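PDB 4CD8: endo-beta-1,4-mannanase from Alicyclobacillus acidocaldarius, which hydrolyses internal beta-1,4-mannosidic linkages of mannans, as a glycoside hydrolase of family GH113. Local coordinates for residues Val232-Pro244 / His249-Tyr262. Sequence-based numbering, arbitrary orientation.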
ATOM      1  N   VAL A 232      -0.001   0.367  -6.881  1.00 17.02           N
ATOM      2  CA  VAL A 232      -0.101   0.822  -8.259  1.00 17.50           C
ATOM      3  C   VAL A 232      -1.366   0.246  -8.843  1.00 18.71           C
ATOM      4  O   VAL A 232      -1.728  -0.910  -8.576  1.00 17.41           O
ATOM      5  CB  VAL A 232       1.155   0.423  -9.085  1.00 21.17           C
ATOM      6  CG1 VAL A 232       1.317  -1.077  -9.102  1.00 21.63           C
ATOM      7  CG2 VAL A 232       1.073   1.027 -10.473  1.00 18.26           C
ATOM      8  N   GLY A 233      -2.046   1.063  -9.639  1.00 17.99           N
ATOM      9  CA  GLY A 233      -3.298   0.633 -10.222  1.00 20.21           C
ATOM     10  C   GLY A 233      -3.997   1.796 -10.866  1.00 18.53           C
ATOM     11  O   GLY A 233      -3.461   2.915 -10.916  1.00 17.92           O
ATOM     12  N   CYS A 234      -5.181   1.516 -11.382  1.00 21.01           N
ATOM     13  CA  CYS A 234      -5.950   2.502 -12.129  1.00 21.19           C
ATOM     14  C   CYS A 234      -7.410   2.065 -12.108  1.00 21.53           C
ATOM     15  O   CYS A 234      -7.708   0.887 -12.315  1.00 19.23           O
ATOM     16  CB  CYS A 234      -5.442   2.578 -13.564  1.00 22.85           C
ATOM     17  SG  CYS A 234      -6.206   3.825 -14.622  1.00 23.77           S
ATOM     18  N   PRO A 235      -8.330   3.013 -11.886  1.00 23.07           N
ATOM     19  CA  PRO A 235      -9.748   2.677 -12.002  1.00 25.33           C
ATOM     20  C   PRO A 235     -10.172   2.398 -13.428  1.00 24.56           C
ATOM     21  O   PRO A 235      -9.592   2.937 -14.370  1.00 23.82           O
ATOM     22  CB  PRO A 235     -10.477   3.936 -11.508  1.00 27.53           C
ATOM     23  CG  PRO A 235      -9.448   4.767 -10.839  1.00 24.96           C
ATOM     24  CD  PRO A 235      -8.132   4.406 -11.473  1.00 22.08           C
ATOM     25  N   SER A 236     -11.188   1.558 -13.572  1.00 25.03           N
ATOM     26  CA  SER A 236     -11.812   1.334 -14.876  1.00 29.08           C
ATOM     27  C   SER A 236     -12.843   2.430 -15.162  1.00 26.53           C
ATOM     28  O   SER A 236     -14.050   2.174 -15.230  1.00 30.57           O
ATOM     29  CB  SER A 236     -12.419  -0.061 -14.916  1.00 26.48           C
ATOM     30  OG  SER A 236     -13.174  -0.290 -13.759  1.00 23.45           O
ATOM     31  N   ARG A 237     -12.321   3.643 -15.330  1.00 29.87           N
ATOM     32  CA  ARG A 237     -13.121   4.807 -15.704  0.50 21.72           C
ATOM     33  C   ARG A 237     -12.420   5.575 -16.818  1.00 32.41           C
ATOM     34  O   ARG A 237     -11.154   5.567 -16.938  1.00 31.53           O
ATOM     35  CB  ARG A 237     -13.321   5.745 -14.515  0.50 21.41           C
ATOM     36  CG  ARG A 237     -13.953   5.095 -13.308  0.50 22.04           C
ATOM     37  CD  ARG A 237     -14.207   6.150 -12.246  0.50 22.94           C
ATOM     38  NE  ARG A 237     -14.903   5.593 -11.100  0.50 27.00           N
ATOM     39  CZ  ARG A 237     -15.538   6.320 -10.184  0.50 31.25           C
ATOM     40  NH1 ARG A 237     -15.578   7.643 -10.282  0.50 32.19           N
ATOM     41  NH2 ARG A 237     -16.143   5.724  -9.174  0.50 35.05           N
ATOM     42  N   SER A 238     -13.235   6.222 -17.630  1.00 30.26           N
ATOM     43  CA  SER A 238     -12.751   6.974 -18.756  1.00 40.53           C
ATOM     44  C   SER A 238     -11.778   8.064 -18.320  1.00 30.49           C
ATOM     45  O   SER A 238     -12.031   8.768 -17.341  1.00 33.35           O
ATOM     46  CB  SER A 238     -13.939   7.614 -19.503  1.00 34.14           C
ATOM     47  OG  SER A 238     -13.559   7.932 -20.810  1.00 60.17           O
ATOM     48  N   GLY A 239     -10.654   8.169 -19.036  1.00 30.59           N
ATOM     49  CA  GLY A 239      -9.640   9.193 -18.756  1.00 32.05           C
ATOM     50  C   GLY A 239      -8.739   8.912 -17.545  1.00 27.30           C
ATOM     51  O   GLY A 239      -7.772   9.645 -17.300  1.00 32.90           O
ATOM     52  N   SER A 240      -9.059   7.870 -16.784  1.00 27.49           N
ATOM     53  CA  SER A 240      -8.352   7.608 -15.518  1.00 25.13           C
ATOM     54  C   SER A 240      -6.848   7.359 -15.665  1.00 26.52           C
ATOM     55  O   SER A 240      -6.081   7.603 -14.715  1.00 28.46           O
ATOM     56  CB  SER A 240      -8.989   6.444 -14.738  1.00 27.78           C
ATOM     57  OG  SER A 240     -10.178   6.847 -14.049  1.00 29.79           O
ATOM     58  N   GLY A 241      -6.414   6.910 -16.835  1.00 22.09           N
ATOM     59  CA  GLY A 241      -4.964   6.626 -17.010  1.00 26.86           C
ATOM     60  C   GLY A 241      -4.101   7.874 -16.973  1.00 28.50           C
ATOM     61  O   GLY A 241      -2.879   7.777 -16.797  1.00 33.85           O
ATOM     62  N   ALA A 242      -4.740   9.044 -17.159  1.00 27.85           N
ATOM     63  CA  ALA A 242      -4.093  10.358 -17.006  1.00 30.23           C
ATOM     64  C   ALA A 242      -3.989  10.784 -15.527  1.00 30.73           C
ATOM     65  O   ALA A 242      -3.142  11.608 -15.180  1.00 29.94           O
ATOM     66  CB  ALA A 242      -4.844  11.426 -17.807  1.00 35.43           C
ATOM     67  N   CYS A 243      -4.861  10.236 -14.677  1.00 27.24           N
ATOM     68  CA  CYS A 243      -4.847  10.525 -13.247  1.00 27.44           C
ATOM     69  C   CYS A 243      -5.137   9.274 -12.413  1.00 26.78           C
ATOM     70  O   CYS A 243      -6.164   9.197 -11.731  1.00 26.16           O
ATOM     71  CB  CYS A 243      -5.851  11.620 -12.929  1.00 28.78           C
ATOM     72  SG  CYS A 243      -7.535  11.278 -13.501  1.00 31.44           S
ATOM     73  N   PRO A 244      -4.204   8.295 -12.432  1.00 22.50           N
ATOM     74  CA  PRO A 244      -4.568   6.981 -11.912  1.00 21.06           C
ATOM     75  C   PRO A 244      -4.767   6.927 -10.402  1.00 20.78           C
ATOM     76  O   PRO A 244      -5.422   6.018  -9.907  1.00 23.63           O
ATOM     77  CB  PRO A 244      -3.425   6.072 -12.357  1.00 20.00           C
ATOM     78  CG  PRO A 244      -2.345   6.982 -12.826  1.00 26.02           C
ATOM     79  CD  PRO A 244      -2.999   8.254 -13.276  1.00 22.74           C
ATOM     80  N   HIS A 249     -12.716  10.146  -9.787  1.00 29.42           N
ATOM     81  CA  HIS A 249     -12.647  10.692 -11.118  1.00 38.58           C
ATOM     82  C   HIS A 249     -14.037  10.552 -11.783  1.00 31.61           C
ATOM     83  O   HIS A 249     -14.502   9.425 -11.953  1.00 45.76           O
ATOM     84  CB  HIS A 249     -11.606   9.980 -11.989  1.00 28.77           C
ATOM     85  CG  HIS A 249     -11.567  10.465 -13.414  1.00 37.71           C
ATOM     86  ND1 HIS A 249     -11.225  11.759 -13.757  1.00 32.54           N
ATOM     87  CD2 HIS A 249     -11.810   9.819 -14.579  1.00 30.93           C
ATOM     88  CE1 HIS A 249     -11.269  11.890 -15.073  1.00 37.66           C
ATOM     89  NE2 HIS A 249     -11.620  10.726 -15.595  1.00 38.39           N
ATOM     90  N   PRO A 250     -14.700  11.684 -12.142  1.00 40.24           N
ATOM     91  CA  PRO A 250     -15.953  11.528 -12.894  1.00 38.89           C
ATOM     92  C   PRO A 250     -15.667  10.882 -14.258  1.00 47.15           C
ATOM     93  O   PRO A 250     -14.644  11.181 -14.886  1.00 44.02           O
ATOM     94  CB  PRO A 250     -16.474  12.971 -13.044  1.00 43.13           C
ATOM     95  CG  PRO A 250     -15.278  13.857 -12.822  1.00 43.42           C
ATOM     96  CD  PRO A 250     -14.239  13.082 -12.052  1.00 36.42           C
ATOM     97  N   GLY A 251     -16.548   9.987 -14.696  1.00 26.22           N
ATOM     98  CA  GLY A 251     -16.403   9.356 -16.009  1.00 49.64           C
ATOM     99  C   GLY A 251     -17.226   8.095 -16.178  1.00 46.65           C
ATOM    100  O   GLY A 251     -17.693   7.497 -15.211  1.00 53.76           O
ATOM    101  N   ALA A 252     -17.402   7.695 -17.427  1.00 42.33           N
ATOM    102  CA  ALA A 252     -18.075   6.447 -17.744  1.00 44.06           C
ATOM    103  C   ALA A 252     -17.180   5.312 -17.250  1.00 28.38           C
ATOM    104  O   ALA A 252     -15.967   5.469 -17.190  1.00 46.70           O
ATOM    105  CB  ALA A 252     -18.300   6.334 -19.254  1.00 33.15           C
ATOM    106  N   VAL A 253     -17.783   4.179 -16.898  1.00 39.05           N
ATOM    107  CA  VAL A 253     -17.021   2.942 -16.742  1.00 22.02           C
ATOM    108  C   VAL A 253     -16.274   2.666 -18.051  1.00 27.15           C
ATOM    109  O   VAL A 253     -16.873   2.763 -19.142  1.00 37.56           O
ATOM    110  CB  VAL A 253     -17.938   1.747 -16.358  1.00 25.64           C
ATOM    111  CG1 VAL A 253     -17.151   0.428 -16.392  1.00 30.76           C
ATOM    112  CG2 VAL A 253     -18.503   1.972 -14.954  1.00 26.30           C
ATOM    113  N   CYS A 254     -14.966   2.361 -17.948  1.00 36.15           N
ATOM    114  CA  CYS A 254     -14.192   2.094 -19.146  1.00 23.97           C
ATOM    115  C   CYS A 254     -13.152   1.041 -18.782  1.00 34.81           C
ATOM    116  O   CYS A 254     -12.076   1.374 -18.256  1.00 25.12           O
ATOM    117  CB  CYS A 254     -13.512   3.368 -19.630  1.00 21.77           C
ATOM    118  SG  CYS A 254     -12.638   3.116 -21.192  1.00 32.76           S
ATOM    119  N   LEU A 255     -13.485  -0.208 -19.065  1.00 26.62           N
ATOM    120  CA  LEU A 255     -12.616  -1.326 -18.726  1.00 28.05           C
ATOM    121  C   LEU A 255     -11.304  -1.236 -19.509  1.00 24.46           C
ATOM    122  O   LEU A 255     -10.198  -1.493 -18.930  1.00 35.99           O
ATOM    123  CB  LEU A 255     -13.358  -2.661 -18.962  1.00 31.31           C
ATOM    124  CG  LEU A 255     -14.133  -3.273 -17.774  1.00 35.72           C
ATOM    125  CD1 LEU A 255     -15.094  -2.297 -17.074  1.00 35.65           C
ATOM    126  CD2 LEU A 255     -14.881  -4.529 -18.222  1.00 35.03           C
ATOM    127  N   ASP A 256     -11.402  -0.791 -20.771  1.00 31.51           N
ATOM    128  CA  ASP A 256     -10.233  -0.729 -21.648  1.00 34.52           C
ATOM    129  C   ASP A 256      -9.182   0.270 -21.138  1.00 32.81           C
ATOM    130  O   ASP A 256      -7.993   0.076 -21.370  1.00 35.37           O
ATOM    131  CB  ASP A 256     -10.638  -0.394 -23.097  1.00 38.41           C
ATOM    132  CG  ASP A 256     -11.397  -1.532 -23.787  1.00 43.28           C
ATOM    133  OD1 ASP A 256     -11.526  -2.634 -23.189  1.00 62.12           O
ATOM    134  OD2 ASP A 256     -11.839  -1.309 -24.914  1.00 66.29           O
ATOM    135  N   GLU A 257      -9.617   1.331 -20.458  1.00 29.17           N
ATOM    136  CA  GLU A 257      -8.702   2.366 -19.953  1.00 28.68           C
ATOM    137  C   GLU A 257      -7.788   1.777 -18.878  1.00 25.96           C
ATOM    138  O   GLU A 257      -6.572   2.023 -18.868  1.00 28.32           O
ATOM    139  CB  GLU A 257      -9.496   3.557 -19.387  1.00 26.85           C
ATOM    140  CG  GLU A 257      -8.684   4.718 -18.792  1.00 28.02           C
ATOM    141  CD  GLU A 257      -7.908   5.559 -19.801  1.00 34.86           C
ATOM    142  OE1 GLU A 257      -7.880   5.229 -21.016  1.00 39.49           O
ATOM    143  OE2 GLU A 257      -7.307   6.588 -19.350  1.00 43.90           O
ATOM    144  N   GLN A 258      -8.385   1.001 -17.976  1.00 20.89           N
ATOM    145  CA  GLN A 258      -7.618   0.309 -16.937  1.00 24.83           C
ATOM    146  C   GLN A 258      -6.610  -0.641 -17.596  1.00 19.94           C
ATOM    147  O   GLN A 258      -5.463  -0.713 -17.183  1.00 25.48           O
ATOM    148  CB  GLN A 258      -8.556  -0.463 -16.031  1.00 24.68           C
ATOM    149  CG  GLN A 258      -7.859  -1.205 -14.905  1.00 20.12           C
ATOM    150  CD  GLN A 258      -8.857  -1.994 -14.079  1.00 20.47           C
ATOM    151  OE1 GLN A 258      -9.401  -2.978 -14.561  1.00 23.23           O
ATOM    152  NE2 GLN A 258      -9.104  -1.562 -12.834  1.00 22.32           N
ATOM    153  N   ALA A 259      -7.034  -1.363 -18.642  1.00 21.75           N
ATOM    154  CA  ALA A 259      -6.110  -2.257 -19.349  1.00 23.88           C
ATOM    155  C   ALA A 259      -4.930  -1.486 -19.968  1.00 25.56           C
ATOM    156  O   ALA A 259      -3.768  -1.927 -19.848  1.00 28.05           O
ATOM    157  CB  ALA A 259      -6.835  -3.063 -20.416  1.00 27.56           C
ATOM    158  N   ARG A 260      -5.228  -0.337 -20.594  1.00 27.50           N
ATOM    159  CA  ARG A 260      -4.200   0.511 -21.229  1.00 26.47           C
ATOM    160  C   ARG A 260      -3.179   0.959 -20.177  1.00 28.09           C
ATOM    161  O   ARG A 260      -1.979   0.966 -20.437  1.00 28.21           O
ATOM    162  CB  ARG A 260      -4.795   1.739 -21.952  1.00 30.08           C
ATOM    163  CG  ARG A 260      -5.513   1.437 -23.263  1.00 31.82           C
ATOM    164  CD  ARG A 260      -6.041   2.705 -23.951  1.00 34.85           C
ATOM    165  NE  ARG A 260      -7.267   3.288 -23.360  1.00 29.38           N
ATOM    166  CZ  ARG A 260      -8.531   2.961 -23.692  1.00 42.27           C
ATOM    167  NH1 ARG A 260      -8.793   2.006 -24.591  1.00 31.14           N
ATOM    168  NH2 ARG A 260      -9.547   3.569 -23.089  1.00 36.55           N
ATOM    169  N   PHE A 261      -3.652   1.318 -18.981  1.00 26.91           N
ATOM    170  CA  PHE A 261      -2.717   1.668 -17.903  1.00 26.55           C
ATOM    171  C   PHE A 261      -1.778   0.504 -17.597  1.00 23.90           C
ATOM    172  O   PHE A 261      -0.559   0.707 -17.521  1.00 23.18           O
ATOM    173  CB  PHE A 261      -3.448   2.063 -16.640  1.00 26.66           C
ATOM    174  CG  PHE A 261      -2.542   2.267 -15.476  1.00 25.50           C
ATOM    175  CD1 PHE A 261      -1.933   3.486 -15.272  1.00 23.97           C
ATOM    176  CD2 PHE A 261      -2.264   1.217 -14.599  1.00 19.57           C
ATOM    177  CE1 PHE A 261      -1.068   3.673 -14.198  1.00 24.20           C
ATOM    178  CE2 PHE A 261      -1.390   1.392 -13.538  1.00 25.05           C
ATOM    179  CZ  PHE A 261      -0.794   2.626 -13.320  1.00 20.16           C
ATOM    180  N   TYR A 262      -2.334  -0.694 -17.399  1.00 24.71           N
ATOM    181  CA  TYR A 262      -1.486  -1.875 -17.043  1.00 19.86           C
ATOM    182  C   TYR A 262      -0.523  -2.207 -18.185  1.00 21.47           C
ATOM    183  O   TYR A 262       0.673  -2.451 -17.953  1.00 24.12           O
ATOM    184  CB  TYR A 262      -2.356  -3.087 -16.662  1.00 21.88           C
ATOM    185  CG  TYR A 262      -2.780  -3.057 -15.196  1.00 22.53           C
ATOM    186  CD1 TYR A 262      -1.951  -3.577 -14.191  1.00 21.35           C
ATOM    187  CD2 TYR A 262      -3.973  -2.475 -14.809  1.00 17.91           C
ATOM    188  CE1 TYR A 262      -2.326  -3.536 -12.868  1.00 23.73           C
ATOM    189  CE2 TYR A 262      -4.365  -2.415 -13.491  1.00 20.22           C
ATOM    190  CZ  TYR A 262      -3.539  -2.933 -12.513  1.00 19.37           C
ATOM    191  OH  TYR A 262      -3.919  -2.878 -11.211  1.00 22.74           O
TER
HETATM  192  O   HOH W   1      -5.956  -1.290 -10.475  1.00 20.37           O
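E257 reaches from the first turn of helix 255-268 into the 3-10 turn 240-242. Its OE2 accepts from G241 N at 2.7 Å, on the anti side, tilted somewhat out of the carboxylate plane. OE1 takes both R260 NE and R260 NH2, a side-on salt bridge within the helix. CG lies anti to the backbone N (chi1 179°) and the chain bends at chi2 (70°), which brings the carboxylate to G241 N. With an alanine here, G241 N would probably lose this acceptor and R260 its salt-bridge partner in the helix. Q258 NE2 gives a straight bond to C234 O (2.9 Å), in its own amide plane, and a weak one to C300 O. This is the beta-alpha connection of a TIM barrel: a loop leaves strand 227-232 near the inhibitor site and folds back on the next helix. R237 and V253 form a single beta bridge, with C254 N bonded to S236 O and S238 N to A252 O. H249 NE2 bonds weakly to S238 O, and C243 SG sits over the imidazole face. C234 CB lies over the F261 ring, 3.9 Å from its centroid. A water accepts from C234 N and is hydrogen-bonded to Y262 OH; buried G233 O has no polar partner.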